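Side-chain contacts in phosphodiesterase (Candida albicans, PDB 6CPU), which belongs to the phosphodiesterase family and carries a mostly helical domain of HD type that holds a zinc and a magnesium ion: residues 122-127 against 160-165; 195-200 against 255-260; 241-244 against 249-252; 356-361 against 421-426; 360-365 against 372-377. All blocks are in the same frame, centred on the assembly; numbering follows the deposited sequence.

Contact 1 (122-127 against 160-165); sequences ELLTNR and GIIPTM
L124 and I162 reach toward each other tip to tip across a buried interface, and the terminal methyl of the isoleucine is the atom on which the packing turns. I162 CD1 lies 3.8 Å from L124 CG and 3.9 Å from L124 CD2, while one carbon further back I162 CG1 is still 4.0 Å from L124 CD2. The same methyl also meets the neighbouring leucine, nearer to the backbone: I162 CD1 is 3.9 Å from L123 CB. It therefore leans on two consecutive residues of helix 110-124. What carries it there is an extended isoleucine, with CG1 anti to the carbonyl carbon (chi1 -55°) and CD1 continuing outward (chi2 168°). In the loop that supplies it, I161 and I162 both face I158, a classic beta bulge. I161 nevertheless stays back from L123 and L124 and packs instead on E116 and A120, one turn and more earlier in the helix. Beyond this tight apolar patch the two segments diverge. E122 and G160 lie exposed to solvent, and no hydrogen bond joins the segments. Each segment then leads into a new helix through its own side-chain cap: N126 OD1 accepts from S129 N, and T164 OG1 from Y167 N. R127, buried although charged, turns to salt bridges with E486 and D41.

Contact 2 (195-200 against 255-260); sequences NFIELL and ELLAFI
The ring of F196 lies with one face against helix 253-264, directly over the backbone of A258. A258 CA stands 3.9 Å from the F196 ring centroid and only 2° off the ring normal, a CH-pi contact of nearly ideal placement. The methyl shares that face but sits toward one side of it, with A258 CB 3.6 Å from F196 CE2. Around the ring two other aromatics gather: F33 meets it edge-to-face, and F261 meets it with the planes inclined at about 55°. Closer to the backbone, F196 CB packs on L257 CB at 3.7 Å, so the same phenylalanine touches two successive residues of the helix, while F196 N donates to N254 OD1. The 3-10 segment 196-199, part of the loop between helices 177-193 and 205-216, is thereby packed on helix 253-264. I197 follows in it, and its side chain crosses that of L257 at a slant. L257 CD1 is 3.9 Å from both I197 CB and I197 CD1, and it comes 3.5 Å from I197 N. With CG1 anti to the backbone N and the chain bent at the next bond (chi2 82°), the isoleucine sets its end methyl beside that leucine methyl. Nothing polar is exchanged between the side chains of the two segments: a flat ring on a helix backbone and two branched aliphatics hold by shape and dispersion.

Contact 3 (241-244 against 249-252); sequences AIKQ and DNIP
The chain doubles back beyond helix 227-242, bringing K243 CA and N250 CA to 6.2 Å, with no hydrogen bond between the two arms. The side chain of N250 leans across the bend, its CG anti to the carbonyl carbon (chi1 -74°), and lays its amide oxygen on carbon atoms. N250 OD1 is 3.5 Å from K243 CA and 3.7 Å from K243 CG, while I242 CG2 is 3.7 Å from the same N250 OD1. K243 and N250 cross at about a right angle, whereas I242 and N250 slide past each other in opposite directions. The bend is part of the loop that joins helix 227-242 to helix 253-264, with P252 at the N-cap position of the latter. On the inner side of the bend the contact turns apolar. I242 CD1 meets I251 CD1 at 4.1 Å, the two side chains again crossing nearly at right angles, and both isoleucines also rest on L256 and W395. The outer side belongs to solvent, where K243 and N250 are exposed. Beyond CG the lysine runs extended away from the loop, and its NZ forms a long, weak ion pair with D239 OD2.

Contact 4 (356-361 against 421-426); sequences TTNDFM and ATDMGE
D423 OD1 receives two donors, one from its own turn and one from N358 across the contact. The firmer is G425 N, 3.0 Å from D423 OD1, which closes an Asx turn and approaches from above the carboxylate, 64° out of its plane. The second, N358 ND2, lies 3.3 Å from D423 OD1 and makes a weak bond, bent to 120° at the hydrogen. Amide and carboxylate stand at right angles to each other, and the side chains cross at a slant. D423 reaches the asparagine because its CG is anti to the backbone N (chi1 -180°), carrying the acid out from the loop. Stronger partners fix both groups from outside. The amide of N358 is held at both ends, ND2 donating to E379 OE1 and OD1 accepting from L378 N, which settles its rotation; the other carboxylate oxygen, D423 OD2, is hydrogen-bonded to S376 OG. The backbones are organised as well: T357 OG1 caps the start of helix 358-363 by accepting from F360 N at 3.1 Å, while E426 N donates to D423 O at 3.0 Å. The metals are not far off, with the N358 side chain about 7 Å from the magnesium ion and that of D423 about 10 Å from the zinc ion. The bond thus links the first turn of helix 358-363 to the loop joining helices 411-421 and 427-438, with the start of helix 377-394 touching both side chains and helix 446-462 lying against T422 and M424.

Contact 5 (360-365 against 372-377); sequences FMIKFS and YNDRSV
I362 leans over D374, and the approach can be followed along its branches. From CB the shorter branch, CG2, anti to the backbone N, settles on the end of the acid: I362 CG2 is 3.6 Å from D374 OD2. The longer branch begins with CG1, which passes 3.9 Å from D374 CB and lies 4.3 Å from V377 CG2 as well. At the tip, I362 CD1 ends 3.6 Å from the carbonyl oxygen D374 O, brought there by an extended chain (chi2 162°). An aliphatic side chain is thus laid obliquely across a carboxylate with no hydrogen bond between the two residues directly. A water supplies the polar link, donating to I362 O at 2.8 Å and to D374 OD1 at 2.9 Å. Deeper in, the contact is purely apolar, with M361 CB 4.3 Å from V377 CG1. Both segments turn here. Helix 358-363 finishes in a Schellman motif whose C-prime residue, S365, has positive phi, and a type I' beta turn from Y372 to R375 presents D374 to the isoleucine. S376 then occupies the N-cap position of helix 377-394 without a capping bond from its side chain. The short helix 367-371 closes the loop between the segments: its T368 packs on M361 and V377, and its A369 on V377 and D374. Round the other side of helix 358-363, F360 and F364 stack on each other and lie against helix 470-495.

Contacts 4 and 5 form one unit: their centres are 8 Å apart, both draw on helix 358-363, and they stand beside the metal site, whose zinc ion is held by H278, H349, D350 and D462. Contact 1 joins them through a sulfur-to-methyl touch, M165 SD to M361 CE at 3.9 Å, although its centre is more than 20 Å from either. Contacts 2 and 3 make a second group on the opposite side of the chain's centre from contacts 4 and 5. Their centres are 16 Å apart, and L256 CG of contact 2 packs on I251 CG2 of contact 3 at 3.8 Å. Contacts 2 and 4 approach no closer than about 16 Å between nearest atoms.

Contact 1 (122-127 against 160-165)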
# COMPACT_ATOMS: atom_id res chain seq x y z
N GLU A 122 -8.94 -17.93 -17.54
CA GLU A 122 -8.84 -17.17 -18.78
C GLU A 122 -8.77 -15.67 -18.51
O GLU A 122 -8.08 -14.94 -19.21
CB GLU A 122 -10.01 -17.50 -19.72
CG GLU A 122 -9.85 -18.81 -20.49
CD GLU A 122 -11.15 -19.35 -21.09
OE1 GLU A 122 -12.14 -18.58 -21.22
OE2 GLU A 122 -11.19 -20.55 -21.44
N LEU A 123 -9.46 -15.21 -17.47
CA LEU A 123 -9.49 -13.79 -17.11
C LEU A 123 -8.33 -13.34 -16.20
O LEU A 123 -8.02 -12.15 -16.16
CB LEU A 123 -10.82 -13.45 -16.46
CG LEU A 123 -12.03 -13.64 -17.39
CD1 LEU A 123 -13.33 -13.64 -16.60
CD2 LEU A 123 -12.07 -12.55 -18.46
N LEU A 124 -7.71 -14.26 -15.48
CA LEU A 124 -6.66 -13.92 -14.52
C LEU A 124 -5.25 -14.00 -15.07
O LEU A 124 -4.37 -13.40 -14.52
CB LEU A 124 -6.74 -14.82 -13.29
CG LEU A 124 -7.91 -14.53 -12.35
CD1 LEU A 124 -8.06 -15.67 -11.36
CD2 LEU A 124 -7.74 -13.22 -11.61
N THR A 125 -5.04 -14.78 -16.12
CA THR A 125 -3.68 -15.07 -16.56
C THR A 125 -2.87 -13.82 -16.86
O THR A 125 -1.71 -13.72 -16.44
CB THR A 125 -3.69 -16.01 -17.79
OG1 THR A 125 -4.36 -17.22 -17.43
CG2 THR A 125 -2.27 -16.33 -18.25
N ASN A 126 -3.48 -12.87 -17.58
CA ASN A 126 -2.79 -11.70 -18.11
C ASN A 126 -3.06 -10.44 -17.30
O ASN A 126 -4.19 -10.18 -16.89
CB ASN A 126 -3.19 -11.48 -19.58
CG ASN A 126 -2.61 -10.21 -20.17
OD1 ASN A 126 -3.17 -9.13 -20.02
ND2 ASN A 126 -1.48 -10.34 -20.87
N ARG A 127 -1.99 -9.70 -17.05
CA ARG A 127 -2.00 -8.48 -16.24
C ARG A 127 -3.00 -7.44 -16.72
O ARG A 127 -3.69 -6.81 -15.92
CB ARG A 127 -0.59 -7.88 -16.20
CG ARG A 127 -0.45 -6.47 -15.67
CD ARG A 127 -0.67 -6.35 -14.17
NE ARG A 127 -0.70 -4.95 -13.76
CZ ARG A 127 -1.04 -4.50 -12.56
NH1 ARG A 127 -1.38 -5.33 -11.58
NH2 ARG A 127 -1.04 -3.20 -12.33
N GLY A 160 -18.01 -15.68 -10.14
CA GLY A 160 -18.13 -16.03 -8.74
C GLY A 160 -16.82 -16.05 -7.98
O GLY A 160 -16.79 -16.48 -6.83
N ILE A 161 -15.73 -15.58 -8.60
CA ILE A 161 -14.40 -15.74 -8.02
C ILE A 161 -13.56 -14.47 -7.95
O ILE A 161 -12.84 -14.25 -6.97
CB ILE A 161 -13.66 -16.84 -8.82
CG1 ILE A 161 -14.26 -18.22 -8.49
CG2 ILE A 161 -12.17 -16.84 -8.55
CD1 ILE A 161 -13.84 -19.31 -9.46
N ILE A 162 -13.62 -13.63 -8.97
CA ILE A 162 -12.70 -12.51 -9.05
C ILE A 162 -13.34 -11.24 -8.51
O ILE A 162 -14.37 -10.81 -9.02
CB ILE A 162 -12.27 -12.25 -10.51
CG1 ILE A 162 -11.68 -13.52 -11.13
CG2 ILE A 162 -11.30 -11.09 -10.56
CD1 ILE A 162 -11.51 -13.41 -12.64
N PRO A 163 -12.73 -10.61 -7.49
CA PRO A 163 -13.35 -9.43 -6.91
C PRO A 163 -13.10 -8.17 -7.75
O PRO A 163 -12.06 -8.06 -8.42
CB PRO A 163 -12.65 -9.31 -5.56
CG PRO A 163 -11.29 -9.81 -5.84
CD PRO A 163 -11.50 -10.98 -6.77
N THR A 164 -14.06 -7.27 -7.73
CA THR A 164 -13.91 -5.98 -8.37
C THR A 164 -13.86 -4.90 -7.31
O THR A 164 -14.22 -5.14 -6.14
CB THR A 164 -15.09 -5.67 -9.29
OG1 THR A 164 -16.26 -5.51 -8.50
CG2 THR A 164 -15.28 -6.76 -10.31
N MET A 165 -13.43 -3.72 -7.71
CA MET A 165 -13.35 -2.59 -6.79
C MET A 165 -14.71 -2.27 -6.17
O MET A 165 -14.80 -2.06 -4.94
CB MET A 165 -12.81 -1.36 -7.52
CG MET A 165 -11.31 -1.47 -7.82
SD MET A 165 -10.79 -0.16 -8.95
CE MET A 165 -10.87 1.25 -7.86

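Contact 2 (195-200 against 255-260)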
# COMPACT_ATOMS: atom_id res chain seq x y z
N ASN A 195 2.14 -17.03 14.54
CA ASN A 195 3.36 -16.29 14.85
C ASN A 195 3.83 -15.60 13.56
O ASN A 195 4.53 -16.18 12.75
CB ASN A 195 4.44 -17.24 15.40
CG ASN A 195 5.51 -16.51 16.18
OD1 ASN A 195 5.30 -15.40 16.66
ND2 ASN A 195 6.68 -17.12 16.31
N PHE A 196 3.42 -14.35 13.39
CA PHE A 196 3.60 -13.68 12.10
C PHE A 196 5.05 -13.46 11.67
O PHE A 196 5.35 -13.49 10.47
CB PHE A 196 2.76 -12.39 12.05
CG PHE A 196 1.31 -12.65 11.78
CD1 PHE A 196 0.83 -12.70 10.47
CD2 PHE A 196 0.42 -12.90 12.81
CE1 PHE A 196 -0.49 -12.97 10.21
CE2 PHE A 196 -0.91 -13.17 12.55
CZ PHE A 196 -1.37 -13.19 11.25
N ILE A 197 5.96 -13.30 12.63
CA ILE A 197 7.38 -13.15 12.32
C ILE A 197 7.92 -14.36 11.56
O ILE A 197 8.83 -14.22 10.73
CB ILE A 197 8.23 -12.88 13.59
CG1 ILE A 197 9.64 -12.37 13.23
CG2 ILE A 197 8.33 -14.14 14.45
CD1 ILE A 197 9.71 -10.89 12.92
N GLU A 198 7.36 -15.54 11.82
CA GLU A 198 7.79 -16.76 11.14
C GLU A 198 7.36 -16.81 9.68
O GLU A 198 7.84 -17.65 8.94
CB GLU A 198 7.26 -18.01 11.86
CG GLU A 198 7.96 -18.30 13.17
CD GLU A 198 7.30 -19.45 13.92
OE1 GLU A 198 6.90 -20.44 13.28
OE2 GLU A 198 7.18 -19.35 15.16
N LEU A 199 6.44 -15.94 9.28
CA LEU A 199 5.97 -15.88 7.90
C LEU A 199 6.84 -14.99 7.02
O LEU A 199 6.60 -14.89 5.82
CB LEU A 199 4.51 -15.42 7.84
CG LEU A 199 3.49 -16.30 8.60
CD1 LEU A 199 2.07 -15.85 8.35
CD2 LEU A 199 3.65 -17.76 8.21
N LEU A 200 7.85 -14.35 7.62
CA LEU A 200 8.86 -13.62 6.85
C LEU A 200 10.00 -14.56 6.50
O LEU A 200 10.35 -15.43 7.28
CB LEU A 200 9.40 -12.44 7.66
CG LEU A 200 8.37 -11.44 8.19
CD1 LEU A 200 9.07 -10.36 8.99
CD2 LEU A 200 7.53 -10.83 7.07
N GLU A 255 0.98 -8.59 17.12
CA GLU A 255 -0.24 -7.85 16.83
C GLU A 255 -0.02 -6.80 15.74
O GLU A 255 -0.84 -6.65 14.84
CB GLU A 255 -0.73 -7.18 18.10
CG GLU A 255 -2.10 -6.56 18.04
CD GLU A 255 -2.61 -6.18 19.42
OE1 GLU A 255 -2.25 -6.86 20.41
OE2 GLU A 255 -3.35 -5.19 19.52
N LEU A 256 1.09 -6.06 15.83
CA LEU A 256 1.45 -5.11 14.77
C LEU A 256 1.74 -5.81 13.46
O LEU A 256 1.27 -5.37 12.41
CB LEU A 256 2.64 -4.25 15.17
CG LEU A 256 2.35 -3.04 16.05
CD1 LEU A 256 3.64 -2.27 16.31
CD2 LEU A 256 1.30 -2.13 15.44
N LEU A 257 2.49 -6.91 13.50
CA LEU A 257 2.74 -7.67 12.27
C LEU A 257 1.44 -8.18 11.62
O LEU A 257 1.31 -8.12 10.40
CB LEU A 257 3.70 -8.83 12.52
CG LEU A 257 5.17 -8.49 12.82
CD1 LEU A 257 5.98 -9.77 12.98
CD2 LEU A 257 5.81 -7.62 11.75
N ALA A 258 0.49 -8.67 12.42
CA ALA A 258 -0.78 -9.13 11.84
C ALA A 258 -1.47 -8.00 11.06
O ALA A 258 -1.95 -8.20 9.94
CB ALA A 258 -1.71 -9.67 12.93
N PHE A 259 -1.55 -6.83 11.68
CA PHE A 259 -2.11 -5.64 11.05
C PHE A 259 -1.40 -5.32 9.74
O PHE A 259 -2.04 -5.04 8.73
CB PHE A 259 -2.04 -4.48 12.05
CG PHE A 259 -2.18 -3.11 11.43
CD1 PHE A 259 -3.35 -2.71 10.81
CD2 PHE A 259 -1.13 -2.20 11.51
CE1 PHE A 259 -3.47 -1.45 10.27
CE2 PHE A 259 -1.25 -0.93 10.97
CZ PHE A 259 -2.42 -0.55 10.34
N ILE A 260 -0.07 -5.37 9.75
CA ILE A 260 0.70 -5.01 8.57
C ILE A 260 0.54 -6.04 7.45
O ILE A 260 0.52 -5.68 6.26
CB ILE A 260 2.19 -4.80 8.91
CG1 ILE A 260 2.31 -3.64 9.90
CG2 ILE A 260 3.00 -4.50 7.65
CD1 ILE A 260 3.55 -3.71 10.75

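Contact 3 (241-244 against 249-252)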
# COMPACT_ATOMS: atom_id res chain seq x y z
N ALA A 241 6.56 5.15 16.55
CA ALA A 241 5.59 6.22 16.72
C ALA A 241 4.64 5.95 17.88
O ALA A 241 4.36 6.85 18.67
CB ALA A 241 4.81 6.42 15.43
N ILE A 242 4.15 4.71 17.99
CA ILE A 242 3.25 4.32 19.08
C ILE A 242 3.92 4.54 20.45
O ILE A 242 3.28 5.04 21.38
CB ILE A 242 2.79 2.84 18.95
CG1 ILE A 242 1.85 2.67 17.76
CG2 ILE A 242 2.08 2.36 20.21
CD1 ILE A 242 1.61 1.22 17.36
N LYS A 243 5.19 4.19 20.56
CA LYS A 243 5.95 4.37 21.81
C LYS A 243 6.03 5.82 22.31
O LYS A 243 6.28 6.04 23.49
CB LYS A 243 7.37 3.82 21.66
CG LYS A 243 7.48 2.32 21.76
CD LYS A 243 8.92 1.88 21.54
CE LYS A 243 9.08 0.38 21.56
NZ LYS A 243 10.37 -0.01 20.92
N GLN A 244 5.85 6.79 21.42
CA GLN A 244 5.89 8.20 21.81
C GLN A 244 4.54 8.73 22.30
O GLN A 244 4.47 9.83 22.85
CB GLN A 244 6.42 9.09 20.68
CG GLN A 244 7.63 8.57 19.90
CD GLN A 244 8.77 8.07 20.78
OE1 GLN A 244 9.47 7.11 20.42
NE2 GLN A 244 8.98 8.71 21.92
N ASP A 249 -1.46 2.40 25.03
CA ASP A 249 -0.80 1.12 25.30
C ASP A 249 0.06 0.69 24.11
O ASP A 249 -0.38 0.77 22.96
CB ASP A 249 -1.83 0.04 25.61
CG ASP A 249 -2.55 0.27 26.94
OD1 ASP A 249 -1.86 0.54 27.95
OD2 ASP A 249 -3.79 0.16 26.99
N ASN A 250 1.29 0.25 24.38
CA ASN A 250 2.14 -0.33 23.33
C ASN A 250 1.53 -1.64 22.83
O ASN A 250 0.89 -2.37 23.57
CB ASN A 250 3.57 -0.56 23.84
CG ASN A 250 4.36 0.73 23.97
OD1 ASN A 250 4.13 1.69 23.23
ND2 ASN A 250 5.31 0.75 24.90
N ILE A 251 1.73 -1.91 21.55
CA ILE A 251 1.11 -3.05 20.89
C ILE A 251 2.23 -4.04 20.59
O ILE A 251 3.22 -3.66 19.98
CB ILE A 251 0.38 -2.58 19.62
CG1 ILE A 251 -0.78 -1.66 20.02
CG2 ILE A 251 -0.13 -3.76 18.81
CD1 ILE A 251 -1.48 -0.98 18.86
N PRO A 252 2.09 -5.31 21.03
CA PRO A 252 3.14 -6.32 20.85
C PRO A 252 3.52 -6.54 19.38
O PRO A 252 2.71 -6.31 18.49
CB PRO A 252 2.53 -7.60 21.42
CG PRO A 252 1.27 -7.21 22.12
CD PRO A 252 0.85 -5.89 21.58

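Contact 4 (356-361 against 421-426)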
# COMPACT_ATOMS: atom_id res chain seq x y z
N THR A 356 -4.13 1.99 -12.25
CA THR A 356 -4.57 2.98 -13.26
C THR A 356 -4.39 4.43 -12.74
O THR A 356 -3.49 4.69 -11.96
CB THR A 356 -6.03 2.69 -13.73
OG1 THR A 356 -6.91 2.82 -12.62
CG2 THR A 356 -6.15 1.31 -14.28
N THR A 357 -5.19 5.37 -13.21
CA THR A 357 -5.14 6.77 -12.79
C THR A 357 -6.56 7.29 -12.75
O THR A 357 -7.44 6.71 -13.39
CB THR A 357 -4.40 7.65 -13.83
OG1 THR A 357 -5.09 7.57 -15.09
CG2 THR A 357 -2.96 7.21 -14.02
N ASN A 358 -6.78 8.41 -12.06
CA ASN A 358 -8.10 9.05 -12.07
C ASN A 358 -8.54 9.38 -13.49
O ASN A 358 -9.68 9.11 -13.87
CB ASN A 358 -8.16 10.29 -11.16
CG ASN A 358 -8.26 9.95 -9.68
OD1 ASN A 358 -8.68 8.86 -9.32
ND2 ASN A 358 -7.89 10.89 -8.83
N ASP A 359 -7.63 9.92 -14.30
CA ASP A 359 -7.96 10.25 -15.68
C ASP A 359 -8.50 9.06 -16.46
O ASP A 359 -9.48 9.19 -17.19
CB ASP A 359 -6.74 10.87 -16.40
CG ASP A 359 -6.43 12.27 -15.91
OD1 ASP A 359 -7.37 12.97 -15.44
OD2 ASP A 359 -5.25 12.69 -15.98
N PHE A 360 -7.88 7.89 -16.31
CA PHE A 360 -8.32 6.71 -17.01
C PHE A 360 -9.71 6.27 -16.52
O PHE A 360 -10.58 5.96 -17.33
CB PHE A 360 -7.33 5.56 -16.81
CG PHE A 360 -7.87 4.23 -17.20
CD1 PHE A 360 -7.80 3.79 -18.51
CD2 PHE A 360 -8.51 3.42 -16.25
CE1 PHE A 360 -8.32 2.57 -18.86
CE2 PHE A 360 -9.03 2.19 -16.61
CZ PHE A 360 -8.94 1.77 -17.91
N MET A 361 -9.89 6.22 -15.20
CA MET A 361 -11.17 5.78 -14.63
C MET A 361 -12.31 6.70 -15.09
O MET A 361 -13.41 6.22 -15.41
CB MET A 361 -11.10 5.73 -13.10
CG MET A 361 -10.00 4.84 -12.53
SD MET A 361 -10.26 3.11 -12.85
CE MET A 361 -11.44 2.74 -11.55
N ALA A 421 -6.36 14.21 0.43
CA ALA A 421 -5.42 15.25 0.03
C ALA A 421 -4.41 14.82 -1.04
O ALA A 421 -3.83 15.67 -1.71
CB ALA A 421 -4.70 15.79 1.26
N THR A 422 -4.20 13.51 -1.22
CA THR A 422 -3.23 13.03 -2.22
C THR A 422 -3.74 13.05 -3.66
O THR A 422 -2.99 12.69 -4.56
CB THR A 422 -2.71 11.61 -1.91
OG1 THR A 422 -3.79 10.67 -1.99
CG2 THR A 422 -2.09 11.57 -0.51
N ASP A 423 -4.99 13.45 -3.86
CA ASP A 423 -5.56 13.64 -5.19
C ASP A 423 -4.90 14.82 -5.90
O ASP A 423 -5.08 15.97 -5.50
CB ASP A 423 -7.07 13.89 -5.08
CG ASP A 423 -7.75 14.10 -6.43
OD1 ASP A 423 -7.13 13.81 -7.47
OD2 ASP A 423 -8.91 14.55 -6.44
N MET A 424 -4.16 14.53 -6.96
CA MET A 424 -3.44 15.58 -7.70
C MET A 424 -4.35 16.51 -8.49
O MET A 424 -3.93 17.62 -8.84
CB MET A 424 -2.38 14.96 -8.62
CG MET A 424 -1.18 14.40 -7.86
SD MET A 424 -0.24 15.66 -6.96
CE MET A 424 0.70 16.40 -8.31
N GLY A 425 -5.58 16.09 -8.76
CA GLY A 425 -6.59 16.99 -9.31
C GLY A 425 -6.98 18.12 -8.37
O GLY A 425 -7.63 19.08 -8.79
N GLU A 426 -6.61 18.00 -7.09
CA GLU A 426 -6.86 19.04 -6.09
C GLU A 426 -5.56 19.71 -5.62
O GLU A 426 -5.56 20.40 -4.61
CB GLU A 426 -7.56 18.45 -4.87
CG GLU A 426 -8.85 17.73 -5.18
CD GLU A 426 -9.90 18.66 -5.74
OE1 GLU A 426 -10.16 19.71 -5.11
OE2 GLU A 426 -10.45 18.34 -6.82

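Contact 5 (360-365 against 372-377)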
# COMPACT_ATOMS: atom_id res chain seq x y z
N PHE A 360 -7.88 7.89 -16.31
CA PHE A 360 -8.32 6.71 -17.01
C PHE A 360 -9.71 6.27 -16.52
O PHE A 360 -10.58 5.96 -17.33
CB PHE A 360 -7.33 5.56 -16.81
CG PHE A 360 -7.87 4.23 -17.20
CD1 PHE A 360 -7.80 3.79 -18.51
CD2 PHE A 360 -8.51 3.42 -16.25
CE1 PHE A 360 -8.32 2.57 -18.86
CE2 PHE A 360 -9.03 2.19 -16.61
CZ PHE A 360 -8.94 1.77 -17.91
N MET A 361 -9.89 6.22 -15.20
CA MET A 361 -11.17 5.78 -14.63
C MET A 361 -12.31 6.70 -15.09
O MET A 361 -13.41 6.22 -15.41
CB MET A 361 -11.10 5.73 -13.10
CG MET A 361 -10.00 4.84 -12.53
SD MET A 361 -10.26 3.11 -12.85
CE MET A 361 -11.44 2.74 -11.55
N ILE A 362 -12.03 8.01 -15.14
CA ILE A 362 -13.03 8.99 -15.59
C ILE A 362 -13.33 8.82 -17.08
O ILE A 362 -14.48 8.67 -17.49
CB ILE A 362 -12.55 10.43 -15.29
CG1 ILE A 362 -12.52 10.68 -13.78
CG2 ILE A 362 -13.44 11.46 -15.97
CD1 ILE A 362 -11.68 11.86 -13.35
N LYS A 363 -12.28 8.81 -17.90
CA LYS A 363 -12.49 8.82 -19.35
C LYS A 363 -13.15 7.55 -19.86
O LYS A 363 -13.90 7.59 -20.83
CB LYS A 363 -11.17 9.11 -20.07
CG LYS A 363 -10.58 10.48 -19.75
CD LYS A 363 -11.37 11.64 -20.35
CE LYS A 363 -10.72 12.98 -20.01
NZ LYS A 363 -11.38 14.14 -20.68
N PHE A 364 -12.89 6.41 -19.21
CA PHE A 364 -13.49 5.15 -19.60
C PHE A 364 -14.72 4.75 -18.77
O PHE A 364 -15.22 3.64 -18.90
CB PHE A 364 -12.42 4.05 -19.61
CG PHE A 364 -11.42 4.23 -20.72
CD1 PHE A 364 -11.57 3.55 -21.92
CD2 PHE A 364 -10.40 5.16 -20.59
CE1 PHE A 364 -10.66 3.74 -22.95
CE2 PHE A 364 -9.50 5.37 -21.63
CZ PHE A 364 -9.64 4.66 -22.81
N SER A 365 -15.22 5.67 -17.96
CA SER A 365 -16.50 5.49 -17.23
C SER A 365 -16.46 4.23 -16.35
O SER A 365 -17.42 3.46 -16.31
CB SER A 365 -17.68 5.43 -18.22
OG SER A 365 -17.82 6.65 -18.93
N TYR A 372 -18.37 7.93 -7.66
CA TYR A 372 -17.74 9.09 -7.03
C TYR A 372 -17.86 10.38 -7.87
O TYR A 372 -17.21 11.38 -7.57
CB TYR A 372 -16.28 8.76 -6.71
CG TYR A 372 -16.15 7.82 -5.53
CD1 TYR A 372 -16.69 8.15 -4.29
CD2 TYR A 372 -15.47 6.61 -5.63
CE1 TYR A 372 -16.60 7.30 -3.19
CE2 TYR A 372 -15.35 5.77 -4.54
CZ TYR A 372 -15.93 6.10 -3.33
OH TYR A 372 -15.79 5.25 -2.25
N ASN A 373 -18.67 10.32 -8.92
CA ASN A 373 -18.99 11.46 -9.76
C ASN A 373 -17.76 12.13 -10.35
O ASN A 373 -17.72 13.35 -10.47
CB ASN A 373 -19.82 12.46 -8.95
CG ASN A 373 -21.04 11.82 -8.35
OD1 ASN A 373 -21.85 11.22 -9.05
ND2 ASN A 373 -21.15 11.88 -7.04
N ASP A 374 -16.77 11.32 -10.69
CA ASP A 374 -15.48 11.80 -11.19
C ASP A 374 -14.64 12.59 -10.18
O ASP A 374 -13.58 13.11 -10.57
CB ASP A 374 -15.65 12.66 -12.46
CG ASP A 374 -16.25 11.91 -13.62
OD1 ASP A 374 -16.38 10.67 -13.55
OD2 ASP A 374 -16.58 12.57 -14.63
N ARG A 375 -15.08 12.69 -8.93
CA ARG A 375 -14.38 13.50 -7.93
C ARG A 375 -13.46 12.64 -7.07
O ARG A 375 -13.94 11.76 -6.36
CB ARG A 375 -15.38 14.23 -7.03
CG ARG A 375 -16.29 15.20 -7.76
CD ARG A 375 -15.48 16.30 -8.44
NE ARG A 375 -16.32 17.29 -9.10
CZ ARG A 375 -16.91 18.32 -8.50
NH1 ARG A 375 -16.77 18.53 -7.19
NH2 ARG A 375 -17.65 19.16 -9.23
N SER A 376 -12.15 12.90 -7.13
CA SER A 376 -11.16 12.17 -6.32
C SER A 376 -11.45 10.68 -6.29
O SER A 376 -11.58 10.10 -5.22
CB SER A 376 -11.15 12.70 -4.87
OG SER A 376 -10.81 14.07 -4.82
N VAL A 377 -11.53 10.07 -7.47
CA VAL A 377 -12.13 8.73 -7.62
C VAL A 377 -11.33 7.67 -6.84
O VAL A 377 -11.85 7.03 -5.94
CB VAL A 377 -12.24 8.33 -9.10
CG1 VAL A 377 -12.62 6.86 -9.27
CG2 VAL A 377 -13.24 9.24 -9.82
O HOH W 1 -16.76 9.02 -15.85